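Local atomic coordinates of beta-fructofuranosidase, insoluble isoenzyme CWINV1 (Arabidopsis thaliana, PDB entry 2OXB), a protein that hydrolyses sucrose and 1-kestose, and less readily neokestose and levan, by removing terminal beta-D-fructofuranosyl residues in the plant cell wall. Residues Q102-P110 / W121-P132; F204-E215 / T279-R288. The protein carries 1 engineered substitution. All coordinates share one frame; numbering follows the deposited sequence.

Both interactions lie within the N-terminal catalytic domain, in this family a five-bladed beta-propeller; a beta-sandwich domain follows it. Interaction 1 comes first along the chain and is complete before interaction 2 begins. Their centres are about 28 Å apart and their nearest atoms about 12 Å, so they do not touch. Interaction 1 is local, completing the outer edge of the sheet 77-81, 93-97, 103-110 and 121-123. Interaction 2 joins two different sheets, that of strand 201-207 and that of strands 278-282 and 287-291. One contact therefore finishes a blade, with Q103 close to substrate-binding residues, whereas the other ties blades together away from the annotated sites.

Interaction 1: residues Q102-P110 / W121-P132; sequences QQVQNIAEP and WKKSPLNPLMAP
At the outer edge of a four-stranded propeller blade, strands 103-110 and 121-123 form an antiparallel hairpin in which E109 pairs with K122; the chain beyond it loops out and returns to make a single antiparallel bridge, Q105 with M130. K122 N donates to E109 O, and the E109 and K122 side chains run side by side on one face of the sheet. Where the chain returns, Q105 N gives M130 O a bond of 2.8 Å. L129 N reaches Q105 O at 2.7 Å while M130 N makes only a weak bond to it, so L129 and M130 together face Q105 as a classic beta bulge.

Between these pairings the side-chain amide of N127 takes the place of a backbone partner for I107. Its ND2 donates to I107 O (2.7 Å) in the carbonyl plane, on a lone pair, and its OD1 accepts from I107 N at 3.0 Å, the donor lying well above the amide carbonyl plane. With CG anti to the carbonyl carbon (chi1 -65°), the amide is turned onto the I107 backbone. With an alanine here, I107 N and O would probably both lose their mates, and the loop would be less firmly held to the strand.

Apolar contacts accompany these bonds: I107 CB meets L129 CD2 at 3.5 Å, and nearer the bulge V104 CB lies 3.5 Å from CB of P128, which follows a cis peptide. At the far end P110 CA lies over one face of the W121 ring, offset toward its rim, while A108 O approaches the ring edge.

Strand 103-110 is bonded on its other side to strand 93-97. W121 packs on strand 60-66, L129 and M130 reach W182 of strand 182-192, and Q103 touches the substrate-binding R144.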
loop_
_atom_site.group_PDB
_atom_site.type_symbol
_atom_site.label_atom_id
_atom_site.label_comp_id
_atom_site.label_asym_id
_atom_site.label_seq_id
_atom_site.Cartn_x
_atom_site.Cartn_y
_atom_site.Cartn_z
ATOM N N GLN A 102 -10.822 25.856 5.623
ATOM C CA GLN A 102 -10.060 25.953 4.377
ATOM C C GLN A 102 -8.678 25.329 4.564
ATOM O O GLN A 102 -7.899 25.738 5.425
ATOM C CB GLN A 102 -9.944 27.414 3.913
ATOM C CG GLN A 102 -8.674 28.140 4.333
ATOM C CD GLN A 102 -8.694 29.626 3.984
ATOM O OE1 GLN A 102 -9.150 30.020 2.910
ATOM N NE2 GLN A 102 -8.178 30.449 4.886
ATOM N N GLN A 103 -8.391 24.323 3.749
ATOM C CA GLN A 103 -7.132 23.595 3.821
ATOM C C GLN A 103 -5.837 24.372 3.719
ATOM O O GLN A 103 -5.366 24.697 2.621
ATOM C CB GLN A 103 -7.127 22.493 2.779
ATOM C CG GLN A 103 -8.065 21.391 3.129
ATOM C CD GLN A 103 -8.531 20.677 1.914
ATOM O OE1 GLN A 103 -7.756 20.469 0.979
ATOM N NE2 GLN A 103 -9.800 20.277 1.906
ATOM N N VAL A 104 -5.254 24.635 4.885
ATOM C CA VAL A 104 -3.992 25.348 4.975
ATOM C C VAL A 104 -2.880 24.364 5.324
ATOM O O VAL A 104 -3.137 23.269 5.818
ATOM C CB VAL A 104 -4.044 26.450 6.058
ATOM C CG1 VAL A 104 -4.971 27.558 5.624
ATOM C CG2 VAL A 104 -4.523 25.861 7.373
ATOM N N GLN A 105 -1.647 24.768 5.051
ATOM C CA GLN A 105 -0.479 23.951 5.327
ATOM C C GLN A 105 0.305 24.523 6.475
ATOM O O GLN A 105 0.673 25.695 6.456
ATOM C CB GLN A 105 0.423 23.877 4.102
ATOM C CG GLN A 105 -0.284 23.298 2.926
ATOM C CD GLN A 105 -0.905 21.959 3.257
ATOM O OE1 GLN A 105 -1.871 21.544 2.621
ATOM N NE2 GLN A 105 -0.346 21.268 4.253
ATOM N N ASN A 106 0.573 23.664 7.455
ATOM C CA ASN A 106 1.295 24.030 8.658
ATOM C C ASN A 106 2.508 23.163 8.872
ATOM O O ASN A 106 2.557 22.038 8.381
ATOM C CB ASN A 106 0.365 23.885 9.850
ATOM C CG ASN A 106 -0.925 24.617 9.638
ATOM O OD1 ASN A 106 -0.924 25.827 9.425
ATOM N ND2 ASN A 106 -2.037 23.893 9.676
ATOM N N ILE A 107 3.472 23.687 9.627
ATOM C CA ILE A 107 4.700 22.962 9.940
ATOM C C ILE A 107 4.784 22.718 11.452
ATOM O O ILE A 107 4.252 23.499 12.245
ATOM C CB ILE A 107 5.951 23.755 9.463
ATOM C CG1 ILE A 107 7.205 22.884 9.561
ATOM C CG2 ILE A 107 6.138 25.001 10.301
ATOM C CD1 ILE A 107 8.481 23.554 9.033
ATOM N N ALA A 108 5.447 21.627 11.843
ATOM C CA ALA A 108 5.611 21.257 13.254
ATOM C C ALA A 108 6.961 20.579 13.569
ATOM O O ALA A 108 7.302 19.557 12.978
ATOM C CB ALA A 108 4.465 20.335 13.678
ATOM N N GLU A 109 7.714 21.149 14.508
ATOM C CA GLU A 109 9.006 20.597 14.922
ATOM C C GLU A 109 8.853 19.961 16.308
ATOM O O GLU A 109 7.892 20.254 17.024
ATOM C CB GLU A 109 10.061 21.703 14.986
ATOM C CG GLU A 109 9.737 22.800 15.996
ATOM C CD GLU A 109 10.752 23.924 15.983
ATOM O OE1 GLU A 109 11.961 23.631 16.077
ATOM O OE2 GLU A 109 10.339 25.097 15.883
ATOM N N PRO A 110 9.792 19.075 16.698
ATOM C CA PRO A 110 9.764 18.392 18.002
ATOM C C PRO A 110 10.228 19.275 19.174
ATOM O O PRO A 110 10.913 20.275 18.966
ATOM C CB PRO A 110 10.688 17.202 17.774
ATOM C CG PRO A 110 11.704 17.763 16.841
ATOM C CD PRO A 110 10.841 18.491 15.841
ATOM N N TRP A 121 5.256 17.472 20.056
ATOM C CA TRP A 121 5.549 18.291 18.888
ATOM C C TRP A 121 5.170 19.752 19.039
ATOM O O TRP A 121 4.059 20.090 19.456
ATOM C CB TRP A 121 4.890 17.718 17.629
ATOM C CG TRP A 121 5.577 16.485 17.133
ATOM C CD1 TRP A 121 5.537 15.242 17.697
ATOM C CD2 TRP A 121 6.446 16.382 15.992
ATOM N NE1 TRP A 121 6.328 14.369 16.982
ATOM C CE2 TRP A 121 6.897 15.039 15.931
ATOM C CE3 TRP A 121 6.889 17.290 15.019
ATOM C CZ2 TRP A 121 7.770 14.583 14.931
ATOM C CZ3 TRP A 121 7.759 16.837 14.025
ATOM C CH2 TRP A 121 8.189 15.493 13.990
ATOM N N LYS A 122 6.128 20.608 18.697
ATOM C CA LYS A 122 5.969 22.050 18.764
ATOM C C LYS A 122 5.481 22.514 17.399
ATOM O O LYS A 122 6.011 22.108 16.371
ATOM C CB LYS A 122 7.317 22.694 19.105
ATOM C CG LYS A 122 7.250 24.115 19.651
ATOM C CD LYS A 122 8.611 24.541 20.209
ATOM C CE LYS A 122 8.642 26.018 20.598
ATOM N NZ LYS A 122 7.573 26.410 21.563
ATOM N N LYS A 123 4.457 23.359 17.402
ATOM C CA LYS A 123 3.866 23.875 16.177
ATOM C C LYS A 123 4.065 25.387 16.046
ATOM O O LYS A 123 3.489 26.154 16.803
ATOM C CB LYS A 123 2.379 23.513 16.160
ATOM C CG LYS A 123 2.154 22.023 16.433
ATOM C CD LYS A 123 0.778 21.532 16.026
ATOM C CE LYS A 123 -0.267 21.799 17.082
ATOM N NZ LYS A 123 -1.597 21.323 16.628
ATOM N N SER A 124 4.883 25.803 15.079
ATOM C CA SER A 124 5.182 27.221 14.840
ATOM C C SER A 124 3.953 28.113 14.827
ATOM O O SER A 124 2.858 27.670 14.490
ATOM C CB SER A 124 5.924 27.391 13.515
ATOM O OG SER A 124 5.927 28.744 13.106
ATOM N N PRO A 125 4.128 29.394 15.196
ATOM C CA PRO A 125 3.062 30.406 15.243
ATOM C C PRO A 125 2.910 31.071 13.876
ATOM O O PRO A 125 1.897 31.704 13.571
ATOM C CB PRO A 125 3.573 31.387 16.287
ATOM C CG PRO A 125 5.035 31.422 15.967
ATOM C CD PRO A 125 5.382 29.946 15.741
ATOM N N LEU A 126 3.940 30.921 13.058
ATOM C CA LEU A 126 3.924 31.487 11.734
ATOM C C LEU A 126 2.999 30.674 10.846
ATOM O O LEU A 126 2.735 31.066 9.717
ATOM C CB LEU A 126 5.337 31.496 11.152
ATOM C CG LEU A 126 6.426 32.192 11.975
ATOM C CD1 LEU A 126 7.725 32.176 11.173
ATOM C CD2 LEU A 126 6.023 33.629 12.308
ATOM N N ASN A 127 2.508 29.540 11.343
ATOM C CA ASN A 127 1.611 28.704 10.542
ATOM C C ASN A 127 0.282 29.411 10.262
ATOM O O ASN A 127 -0.210 30.187 11.093
ATOM C CB ASN A 127 1.338 27.366 11.231
ATOM C CG ASN A 127 2.579 26.508 11.352
ATOM O OD1 ASN A 127 3.444 26.545 10.491
ATOM N ND2 ASN A 127 2.661 25.720 12.417
ATOM N N PRO A 128 -0.321 29.155 9.082
ATOM C CA PRO A 128 0.130 28.277 7.992
ATOM C C PRO A 128 1.197 28.889 7.088
ATOM O O PRO A 128 1.192 30.095 6.857
ATOM C CB PRO A 128 -1.158 28.023 7.219
ATOM C CG PRO A 128 -1.818 29.366 7.296
ATOM C CD PRO A 128 -1.663 29.689 8.776
ATOM N N LEU A 129 2.091 28.046 6.571
ATOM C CA LEU A 129 3.165 28.478 5.670
ATOM C C LEU A 129 2.636 28.615 4.242
ATOM O O LEU A 129 3.160 29.387 3.426
ATOM C CB LEU A 129 4.326 27.467 5.686
ATOM C CG LEU A 129 5.407 27.559 6.774
ATOM C CD1 LEU A 129 4.796 27.986 8.087
ATOM C CD2 LEU A 129 6.117 26.223 6.920
ATOM N N MET A 130 1.592 27.855 3.944
ATOM C CA MET A 130 0.994 27.888 2.623
ATOM C C MET A 130 -0.515 27.831 2.744
ATOM O O MET A 130 -1.059 27.014 3.476
ATOM C CB MET A 130 1.512 26.711 1.799
ATOM C CG MET A 130 3.007 26.771 1.569
ATOM S SD MET A 130 3.683 25.180 1.102
ATOM C CE MET A 130 4.695 24.805 2.540
ATOM N N ALA A 131 -1.196 28.708 2.028
ATOM C CA ALA A 131 -2.637 28.718 2.099
ATOM C C ALA A 131 -3.266 29.223 0.815
ATOM O O ALA A 131 -2.700 30.062 0.116
ATOM C CB ALA A 131 -3.077 29.582 3.264
ATOM N N PRO A 132 -4.448 28.699 0.479
ATOM C CA PRO A 132 -5.134 29.133 -0.735
ATOM C C PRO A 132 -5.691 30.529 -0.491
ATOM O O PRO A 132 -6.324 30.768 0.534
ATOM C CB PRO A 132 -6.215 28.072 -0.909
ATOM C CG PRO A 132 -6.555 27.714 0.498
ATOM C CD PRO A 132 -5.197 27.629 1.158
#

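Interaction 2: residues F204-E215 / T279-R288; sequences FPVTRFGSNGVE and TFFDSAKNRR
The guanidinium of R288 lies almost flat against F204, the two planes 21° apart. The overlap is offset: R288 CD sits over the ring face, 4.0 Å from the centroid in a CH-pi contact, and the guanidinium continues past the ring toward its root, with F204 CB over one guanidinium face. R288 starts out extended, its CG anti to the backbone N, and then bends at chi3 (-82°), which lays the charged end along the phenylalanine. T279 approaches the same ring obliquely, its OG1 3.5 Å from F204 CD2, and this hydroxyl is hydrogen-bonded to D202.

F281 makes the second aromatic contact, turning a face to the backbone of the other segment. E215 CA stands almost exactly above its centre, 4.1 Å from the centroid, while the carbonyls of G213 and V214 come at the ring obliquely. E215 O lies near the guanidinium plane of R288 at its edge, though 4.3 Å from NH2. G213, a glycine with no side chain, passes close to the R287-R288 backbone.

Beyond G213 the N212 and N286 side chains meet, but the weak bond from N286 ND2 to N212 OD1 is doubtful, because the position of that amide is not sure. The turn carrying N286 is shaped by an Asx motif in which D282 OD1 accepts from K285 N, and by a backbone bond from D282 N to R287 O.

The contact thus joins two propeller sheets. F204, on strand 201-207, packs on V229 of the paired strand 226-234; both F204 and R288 rest on I318 of strand 316-320, the neighbour of strand 287-291.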
loop_
_atom_site.group_PDB
_atom_site.type_symbol
_atom_site.label_atom_id
_atom_site.label_comp_id
_atom_site.label_asym_id
_atom_site.label_seq_id
_atom_site.Cartn_x
_atom_site.Cartn_y
_atom_site.Cartn_z
ATOM N N PHE A 204 9.520 10.580 -5.053
ATOM C CA PHE A 204 10.804 9.993 -4.634
ATOM C C PHE A 204 11.570 9.299 -5.780
ATOM O O PHE A 204 10.967 8.738 -6.697
ATOM C CB PHE A 204 10.558 8.961 -3.511
ATOM C CG PHE A 204 9.769 7.764 -3.959
ATOM C CD1 PHE A 204 10.392 6.710 -4.630
ATOM C CD2 PHE A 204 8.386 7.721 -3.778
ATOM C CE1 PHE A 204 9.646 5.640 -5.113
ATOM C CE2 PHE A 204 7.633 6.648 -4.259
ATOM C CZ PHE A 204 8.258 5.608 -4.928
ATOM N N PRO A 205 12.916 9.315 -5.722
ATOM C CA PRO A 205 13.774 8.695 -6.733
ATOM C C PRO A 205 14.071 7.212 -6.442
ATOM O O PRO A 205 13.948 6.753 -5.303
ATOM C CB PRO A 205 15.037 9.537 -6.650
ATOM C CG PRO A 205 15.167 9.713 -5.182
ATOM C CD PRO A 205 13.737 10.054 -4.746
ATOM N N VAL A 206 14.454 6.480 -7.483
ATOM C CA VAL A 206 14.823 5.072 -7.353
ATOM C C VAL A 206 15.980 4.791 -8.323
ATOM O O VAL A 206 15.949 5.182 -9.490
ATOM C CB VAL A 206 13.627 4.108 -7.651
ATOM C CG1 VAL A 206 12.573 4.230 -6.563
ATOM C CG2 VAL A 206 13.012 4.420 -8.997
ATOM N N THR A 207 17.019 4.141 -7.824
ATOM C CA THR A 207 18.164 3.814 -8.651
ATOM C C THR A 207 17.637 2.767 -9.640
ATOM O O THR A 207 16.735 2.012 -9.287
ATOM C CB THR A 207 19.303 3.263 -7.750
ATOM O OG1 THR A 207 20.535 3.238 -8.477
ATOM C CG2 THR A 207 18.970 1.872 -7.261
ATOM N N ARG A 208 18.158 2.735 -10.869
ATOM C CA ARG A 208 17.686 1.765 -11.870
ATOM C C ARG A 208 17.998 0.320 -11.501
ATOM O O ARG A 208 17.099 -0.509 -11.339
ATOM C CB ARG A 208 18.286 2.030 -13.262
ATOM C CG ARG A 208 17.737 3.232 -14.023
ATOM C CD ARG A 208 17.703 2.948 -15.534
ATOM N NE ARG A 208 16.612 2.025 -15.865
ATOM C CZ ARG A 208 16.457 1.419 -17.039
ATOM N NH1 ARG A 208 17.328 1.629 -18.023
ATOM N NH2 ARG A 208 15.430 0.597 -17.223
ATOM N N PHE A 209 19.283 0.018 -11.386
ATOM C CA PHE A 209 19.715 -1.325 -11.042
ATOM C C PHE A 209 20.322 -1.352 -9.646
ATOM O O PHE A 209 21.534 -1.219 -9.479
ATOM C CB PHE A 209 20.729 -1.815 -12.072
ATOM C CG PHE A 209 20.253 -1.676 -13.499
ATOM C CD1 PHE A 209 20.938 -0.858 -14.401
ATOM C CD2 PHE A 209 19.106 -2.347 -13.937
ATOM C CE1 PHE A 209 20.492 -0.707 -15.708
ATOM C CE2 PHE A 209 18.654 -2.201 -15.243
ATOM C CZ PHE A 209 19.349 -1.378 -16.133
ATOM N N GLY A 210 19.446 -1.518 -8.654
ATOM C CA GLY A 210 19.840 -1.580 -7.257
ATOM C C GLY A 210 18.631 -1.954 -6.414
ATOM O O GLY A 210 17.529 -1.479 -6.682
ATOM N N SER A 211 18.816 -2.795 -5.400
ATOM C CA SER A 211 17.689 -3.209 -4.559
ATOM C C SER A 211 17.374 -2.206 -3.457
ATOM O O SER A 211 16.207 -1.920 -3.178
ATOM C CB SER A 211 17.967 -4.578 -3.931
ATOM O OG SER A 211 16.849 -5.017 -3.175
ATOM N N ASN A 212 18.427 -1.687 -2.833
ATOM C CA ASN A 212 18.285 -0.721 -1.758
ATOM C C ASN A 212 17.831 0.628 -2.295
ATOM O O ASN A 212 18.335 1.112 -3.307
ATOM C CB ASN A 212 19.610 -0.601 -1.003
ATOM C CG ASN A 212 19.996 -1.908 -0.289
ATOM O OD1 ASN A 212 20.931 -1.945 0.524
ATOM N ND2 ASN A 212 19.268 -2.985 -0.593
ATOM N N GLY A 213 16.858 1.221 -1.612
ATOM C CA GLY A 213 16.320 2.500 -2.033
ATOM C C GLY A 213 17.307 3.652 -2.043
ATOM O O GLY A 213 18.420 3.533 -1.534
ATOM N N VAL A 214 16.880 4.777 -2.620
ATOM C CA VAL A 214 17.699 5.988 -2.729
ATOM C C VAL A 214 17.175 7.103 -1.822
ATOM O O VAL A 214 16.009 7.090 -1.440
ATOM C CB VAL A 214 17.707 6.511 -4.176
ATOM C CG1 VAL A 214 18.717 7.638 -4.311
ATOM C CG2 VAL A 214 18.014 5.370 -5.146
ATOM N N GLU A 215 18.025 8.068 -1.482
ATOM C CA GLU A 215 17.594 9.160 -0.608
ATOM C C GLU A 215 16.527 10.016 -1.304
ATOM O O GLU A 215 16.197 9.772 -2.460
ATOM C CB GLU A 215 18.801 10.011 -0.189
ATOM C CG GLU A 215 18.526 10.939 1.001
ATOM C CD GLU A 215 19.763 11.694 1.479
ATOM O OE1 GLU A 215 19.618 12.666 2.266
ATOM O OE2 GLU A 215 20.882 11.310 1.069
ATOM N N THR A 279 5.556 6.518 1.335
ATOM C CA THR A 279 6.860 5.928 1.576
ATOM C C THR A 279 7.727 6.767 2.506
ATOM O O THR A 279 7.304 7.810 3.005
ATOM C CB THR A 279 7.591 5.713 0.234
ATOM O OG1 THR A 279 7.751 6.973 -0.432
ATOM C CG2 THR A 279 6.785 4.795 -0.654
ATOM N N PHE A 280 8.937 6.277 2.753
ATOM C CA PHE A 280 9.881 6.964 3.621
ATOM C C PHE A 280 11.220 6.245 3.535
ATOM O O PHE A 280 11.268 5.021 3.437
ATOM C CB PHE A 280 9.363 6.971 5.069
ATOM C CG PHE A 280 9.979 5.926 5.948
ATOM C CD1 PHE A 280 11.259 6.109 6.475
ATOM C CD2 PHE A 280 9.298 4.750 6.230
ATOM C CE1 PHE A 280 11.847 5.142 7.270
ATOM C CE2 PHE A 280 9.878 3.775 7.028
ATOM C CZ PHE A 280 11.156 3.970 7.546
ATOM N N PHE A 281 12.304 7.006 3.584
ATOM C CA PHE A 281 13.639 6.431 3.488
ATOM C C PHE A 281 14.216 5.943 4.810
ATOM O O PHE A 281 14.347 6.724 5.766
ATOM C CB PHE A 281 14.596 7.455 2.875
ATOM C CG PHE A 281 15.996 6.951 2.697
ATOM C CD1 PHE A 281 16.250 5.843 1.892
ATOM C CD2 PHE A 281 17.069 7.621 3.281
ATOM C CE1 PHE A 281 17.551 5.415 1.664
ATOM C CE2 PHE A 281 18.374 7.199 3.056
ATOM C CZ PHE A 281 18.615 6.096 2.245
ATOM N N ASP A 282 14.567 4.658 4.855
ATOM C CA ASP A 282 15.171 4.049 6.052
ATOM C C ASP A 282 16.670 4.295 5.971
ATOM O O ASP A 282 17.345 3.766 5.098
ATOM C CB ASP A 282 14.904 2.528 6.083
ATOM C CG ASP A 282 15.428 1.842 7.357
ATOM O OD1 ASP A 282 16.641 1.901 7.649
ATOM O OD2 ASP A 282 14.613 1.232 8.075
ATOM N N SER A 283 17.188 5.106 6.881
ATOM C CA SER A 283 18.609 5.419 6.902
ATOM C C SER A 283 19.439 4.179 7.267
ATOM O O SER A 283 20.424 3.854 6.600
ATOM C CB SER A 283 18.869 6.547 7.911
ATOM O OG SER A 283 18.214 7.737 7.519
ATOM N N ALA A 284 18.997 3.486 8.312
ATOM C CA ALA A 284 19.650 2.294 8.840
ATOM C C ALA A 284 19.857 1.102 7.898
ATOM O O ALA A 284 20.940 0.506 7.869
ATOM C CB ALA A 284 18.903 1.822 10.093
ATOM N N LYS A 285 18.839 0.726 7.140
ATOM C CA LYS A 285 18.994 -0.433 6.275
ATOM C C LYS A 285 19.225 -0.045 4.824
ATOM O O LYS A 285 19.499 -0.891 3.969
ATOM C CB LYS A 285 17.764 -1.323 6.415
ATOM C CG LYS A 285 17.362 -1.543 7.876
ATOM C CD LYS A 285 18.234 -2.561 8.578
ATOM C CE LYS A 285 17.971 -3.953 8.050
ATOM N NZ LYS A 285 16.564 -4.372 8.282
ATOM N N ASN A 286 19.135 1.252 4.559
ATOM C CA ASN A 286 19.319 1.779 3.211
ATOM C C ASN A 286 18.173 1.319 2.306
ATOM O O ASN A 286 18.365 1.084 1.108
ATOM C CB ASN A 286 20.650 1.303 2.632
ATOM C CG ASN A 286 21.094 2.121 1.436
ATOM O OD1 ASN A 286 21.459 3.293 1.574
ATOM N ND2 ASN A 286 21.062 1.512 0.249
ATOM N N ARG A 287 16.979 1.189 2.876
ATOM C CA ARG A 287 15.836 0.759 2.088
ATOM C C ARG A 287 14.673 1.732 2.160
ATOM O O ARG A 287 14.658 2.643 2.988
ATOM C CB ARG A 287 15.377 -0.631 2.528
ATOM C CG ARG A 287 14.865 -0.720 3.935
ATOM C CD ARG A 287 14.757 -2.169 4.335
ATOM N NE ARG A 287 13.772 -2.393 5.389
ATOM C CZ ARG A 287 13.792 -1.806 6.582
ATOM N NH1 ARG A 287 14.748 -0.946 6.886
ATOM N NH2 ARG A 287 12.859 -2.090 7.486
ATOM N N ARG A 288 13.710 1.546 1.264
ATOM C CA ARG A 288 12.528 2.389 1.222
ATOM C C ARG A 288 11.307 1.577 1.654
ATOM O O ARG A 288 10.922 0.609 0.994
ATOM C CB ARG A 288 12.339 2.953 -0.190
ATOM C CG ARG A 288 11.137 3.902 -0.329
ATOM C CD ARG A 288 11.104 4.632 -1.683
ATOM N NE ARG A 288 11.974 5.806 -1.704
ATOM C CZ ARG A 288 11.710 6.950 -1.077
ATOM N NH1 ARG A 288 10.595 7.091 -0.374
ATOM N NH2 ARG A 288 12.567 7.958 -1.143
#